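Local coordinates for protein N-acetylgalactosaminyltransferase 7 (Homo sapiens, PDB 6IWR) that belongs to the polypeptide GalNAc transferase family and joins a GT-A-type glycosyltransferase domain to a ricin-type beta-trefoil lectin domain, at residues W296-L301 against P466-N471. Residues are numbered along the deposited sequence; the frame is centred on the assembly and turned at random.
Sequences WDWSML and PLPPKN
One side chain, Trp298, carries the whole 296-301 side of this contact, and its indole lies against three consecutive residues, Pro466, Leu467 and Pro468. Leu467 CD1 approaches the indole obliquely, 3.1 Å above its plane and offset toward the rim. Leu467 CD1 is 3.4 Å from Trp298 CE2. Pro468 CD comes to 3.9 Å from Trp298 CD1, and the two side chains cross at about a right angle. Pro466 contributes backbone: its O is 3.3 Å from Trp298 CD1. The indole is held by Trp298 NE1, which hydrogen-bonds the O of Tyr465, just before the proline-rich segment. Trp298 CG lies beside the backbone N (chi1 -57°), and the CB bond points toward 466-471. The turn is a type I beta turn from Asp297 to Met300. Asp297 OD1 accepts from Ser299 N (2.9 Å), making an Asx turn, and also from Ser299 OG and Leu301 N. The contact joins the loop between strands 292-296 and 302-306 to the loop between helix 450-457 and strand 471-474, an outermost strand of a five-stranded antiparallel sheet. Met454 of helix 450-457 also touches Trp298; in helix 417-423, Ser423 touches Trp298 and Pro468, and Tyr419 touches Leu467 and Pro468.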
ATOM      1  N   TRP A 296      -1.935  -7.831  23.649  1.00 30.50           N
ATOM      2  CA  TRP A 296      -1.245  -6.664  23.129  1.00 26.64           C
ATOM      3  C   TRP A 296       0.240  -6.977  23.119  1.00 27.55           C
ATOM      4  O   TRP A 296       0.699  -7.861  23.839  1.00 31.84           O
ATOM      5  CB  TRP A 296      -1.530  -5.429  23.989  1.00 26.78           C
ATOM      6  CG  TRP A 296      -1.126  -5.656  25.398  1.00 31.30           C
ATOM      7  CD1 TRP A 296       0.112  -5.455  25.931  1.00 30.44           C
ATOM      8  CD2 TRP A 296      -1.946  -6.163  26.459  1.00 30.15           C
ATOM      9  NE1 TRP A 296       0.119  -5.800  27.260  1.00 27.93           N
ATOM     10  CE2 TRP A 296      -1.130  -6.238  27.615  1.00 29.41           C
ATOM     11  CE3 TRP A 296      -3.285  -6.555  26.546  1.00 29.24           C
ATOM     12  CZ2 TRP A 296      -1.608  -6.698  28.845  1.00 25.97           C
ATOM     13  CZ3 TRP A 296      -3.766  -7.008  27.767  1.00 27.48           C
ATOM     14  CH2 TRP A 296      -2.925  -7.072  28.904  1.00 31.80           C
ATOM     15  N   ASP A 297       0.986  -6.258  22.282  1.00 31.27           N
ATOM     16  CA  ASP A 297       2.441  -6.231  22.364  1.00 29.83           C
ATOM     17  C   ASP A 297       2.836  -5.001  23.186  1.00 28.24           C
ATOM     18  O   ASP A 297       1.979  -4.228  23.618  1.00 26.01           O
ATOM     19  CB  ASP A 297       3.065  -6.272  20.956  1.00 26.32           C
ATOM     20  CG  ASP A 297       2.887  -4.962  20.170  1.00 30.11           C
ATOM     21  OD1 ASP A 297       2.632  -3.902  20.785  1.00 29.64           O
ATOM     22  OD2 ASP A 297       3.017  -4.992  18.915  1.00 36.51           O
ATOM     23  N   TRP A 298       4.129  -4.783  23.393  1.00 29.53           N
ATOM     24  CA  TRP A 298       4.568  -3.762  24.338  1.00 29.90           C
ATOM     25  C   TRP A 298       4.640  -2.357  23.742  1.00 29.47           C
ATOM     26  O   TRP A 298       5.017  -1.410  24.448  1.00 29.83           O
ATOM     27  CB  TRP A 298       5.892  -4.211  24.953  1.00 25.01           C
ATOM     28  CG  TRP A 298       5.620  -5.526  25.574  1.00 28.98           C
ATOM     29  CD1 TRP A 298       5.966  -6.764  25.099  1.00 31.90           C
ATOM     30  CD2 TRP A 298       4.821  -5.757  26.737  1.00 26.64           C
ATOM     31  NE1 TRP A 298       5.467  -7.748  25.926  1.00 25.96           N
ATOM     32  CE2 TRP A 298       4.759  -7.151  26.935  1.00 21.68           C
ATOM     33  CE3 TRP A 298       4.153  -4.912  27.637  1.00 28.03           C
ATOM     34  CZ2 TRP A 298       4.070  -7.716  27.986  1.00 28.45           C
ATOM     35  CZ3 TRP A 298       3.477  -5.478  28.699  1.00 24.06           C
ATOM     36  CH2 TRP A 298       3.429  -6.864  28.858  1.00 28.66           C
ATOM     37  N   SER A 299       4.265  -2.200  22.476  1.00 25.93           N
ATOM     38  CA  SER A 299       3.885  -0.900  21.936  1.00 35.84           C
ATOM     39  C   SER A 299       2.402  -0.629  22.131  1.00 32.24           C
ATOM     40  O   SER A 299       1.924   0.463  21.787  1.00 36.11           O
ATOM     41  CB  SER A 299       4.238  -0.805  20.453  1.00 30.63           C
ATOM     42  OG  SER A 299       4.103  -2.068  19.844  1.00 39.40           O
ATOM     43  N   MET A 300       1.688  -1.604  22.692  1.00 31.03           N
ATOM     44  CA  MET A 300       0.265  -1.523  22.989  1.00 32.44           C
ATOM     45  C   MET A 300      -0.590  -1.618  21.726  1.00 29.81           C
ATOM     46  O   MET A 300      -1.672  -1.040  21.658  1.00 32.40           O
ATOM     47  CB  MET A 300      -0.089  -0.261  23.778  1.00 28.86           C
ATOM     48  CG  MET A 300      -1.427  -0.410  24.479  1.00 38.37           C
ATOM     49  SD  MET A 300      -1.998   0.979  25.479  1.00 36.18           S
ATOM     50  CE  MET A 300      -1.554   0.478  27.124  1.00 26.08           C
ATOM     51  N   LEU A 301      -0.116  -2.347  20.724  1.00 26.43           N
ATOM     52  CA  LEU A 301      -0.956  -2.715  19.600  1.00 28.46           C
ATOM     53  C   LEU A 301      -1.786  -3.943  19.956  1.00 32.70           C
ATOM     54  O   LEU A 301      -1.280  -4.917  20.525  1.00 27.94           O
ATOM     55  CB  LEU A 301      -0.114  -2.994  18.360  1.00 32.17           C
ATOM     56  CG  LEU A 301       0.697  -1.781  17.917  1.00 40.91           C
ATOM     57  CD1 LEU A 301       1.409  -2.130  16.630  1.00 35.49           C
ATOM     58  CD2 LEU A 301      -0.185  -0.520  17.793  1.00 28.47           C
ATOM     59  N   PRO A 466       7.276 -11.332  23.577  1.00 37.99           N
ATOM     60  CA  PRO A 466       8.251 -11.269  24.681  1.00 26.71           C
ATOM     61  C   PRO A 466       8.540  -9.841  25.119  1.00 29.18           C
ATOM     62  O   PRO A 466       8.403  -8.888  24.351  1.00 31.71           O
ATOM     63  CB  PRO A 466       9.506 -11.916  24.088  1.00 27.98           C
ATOM     64  CG  PRO A 466       9.023 -12.717  22.902  1.00 28.15           C
ATOM     65  CD  PRO A 466       7.771 -12.071  22.402  1.00 29.47           C
ATOM     66  N   LEU A 467       8.951  -9.701  26.370  1.00 27.65           N
ATOM     67  CA  LEU A 467       9.373  -8.399  26.868  1.00 26.33           C
ATOM     68  C   LEU A 467      10.546  -7.889  26.034  1.00 31.89           C
ATOM     69  O   LEU A 467      11.478  -8.654  25.764  1.00 31.69           O
ATOM     70  CB  LEU A 467       9.783  -8.502  28.329  1.00 28.44           C
ATOM     71  CG  LEU A 467       8.708  -8.298  29.406  1.00 36.05           C
ATOM     72  CD1 LEU A 467       7.303  -8.370  28.786  1.00 31.92           C
ATOM     73  CD2 LEU A 467       8.876  -9.264  30.591  1.00 20.87           C
ATOM     74  N   PRO A 468      10.552  -6.624  25.612  1.00 32.68           N
ATOM     75  CA  PRO A 468      11.614  -6.165  24.712  1.00 28.21           C
ATOM     76  C   PRO A 468      12.838  -5.753  25.497  1.00 28.95           C
ATOM     77  O   PRO A 468      12.708  -5.289  26.636  1.00 27.09           O
ATOM     78  CB  PRO A 468      10.980  -4.954  24.020  1.00 29.81           C
ATOM     79  CG  PRO A 468      10.158  -4.334  25.126  1.00 29.53           C
ATOM     80  CD  PRO A 468       9.576  -5.543  25.878  1.00 32.05           C
ATOM     81  N   PRO A 469      14.037  -5.910  24.931  1.00 31.79           N
ATOM     82  CA  PRO A 469      15.237  -5.383  25.590  1.00 29.67           C
ATOM     83  C   PRO A 469      15.199  -3.865  25.696  1.00 29.80           C
ATOM     84  O   PRO A 469      14.595  -3.177  24.871  1.00 30.37           O
ATOM     85  CB  PRO A 469      16.378  -5.846  24.674  1.00 36.32           C
ATOM     86  CG  PRO A 469      15.833  -6.995  23.911  1.00 34.08           C
ATOM     87  CD  PRO A 469      14.368  -6.723  23.749  1.00 32.55           C
ATOM     88  N   LYS A 470      15.859  -3.346  26.730  1.00 30.75           N
ATOM     89  CA  LYS A 470      16.033  -1.909  26.887  1.00 30.20           C
ATOM     90  C   LYS A 470      16.702  -1.339  25.650  1.00 33.70           C
ATOM     91  O   LYS A 470      17.338  -2.082  24.897  1.00 34.76           O
ATOM     92  CB  LYS A 470      16.875  -1.604  28.120  1.00 38.94           C
ATOM     93  CG  LYS A 470      16.173  -1.883  29.427  1.00 54.38           C
ATOM     94  CD  LYS A 470      17.165  -2.119  30.566  1.00 62.00           C
ATOM     95  CE  LYS A 470      17.231  -3.607  30.900  1.00 72.39           C
ATOM     96  NZ  LYS A 470      17.725  -3.876  32.284  1.00 69.60           N
ATOM     97  N   ASN A 471      16.565  -0.038  25.409  1.00 32.47           N
ATOM     98  CA  ASN A 471      17.253   0.587  24.284  1.00 34.21           C
ATOM     99  C   ASN A 471      18.642   1.048  24.703  1.00 31.39           C
ATOM    100  O   ASN A 471      18.836   1.502  25.830  1.00 36.85           O
ATOM    101  CB  ASN A 471      16.465   1.783  23.754  1.00 33.68           C
ATOM    102  CG  ASN A 471      15.228   1.372  23.006  1.00 40.52           C
ATOM    103  OD1 ASN A 471      15.229   0.365  22.285  1.00 45.62           O
ATOM    104  ND2 ASN A 471      14.150   2.138  23.174  1.00 38.45           N
TER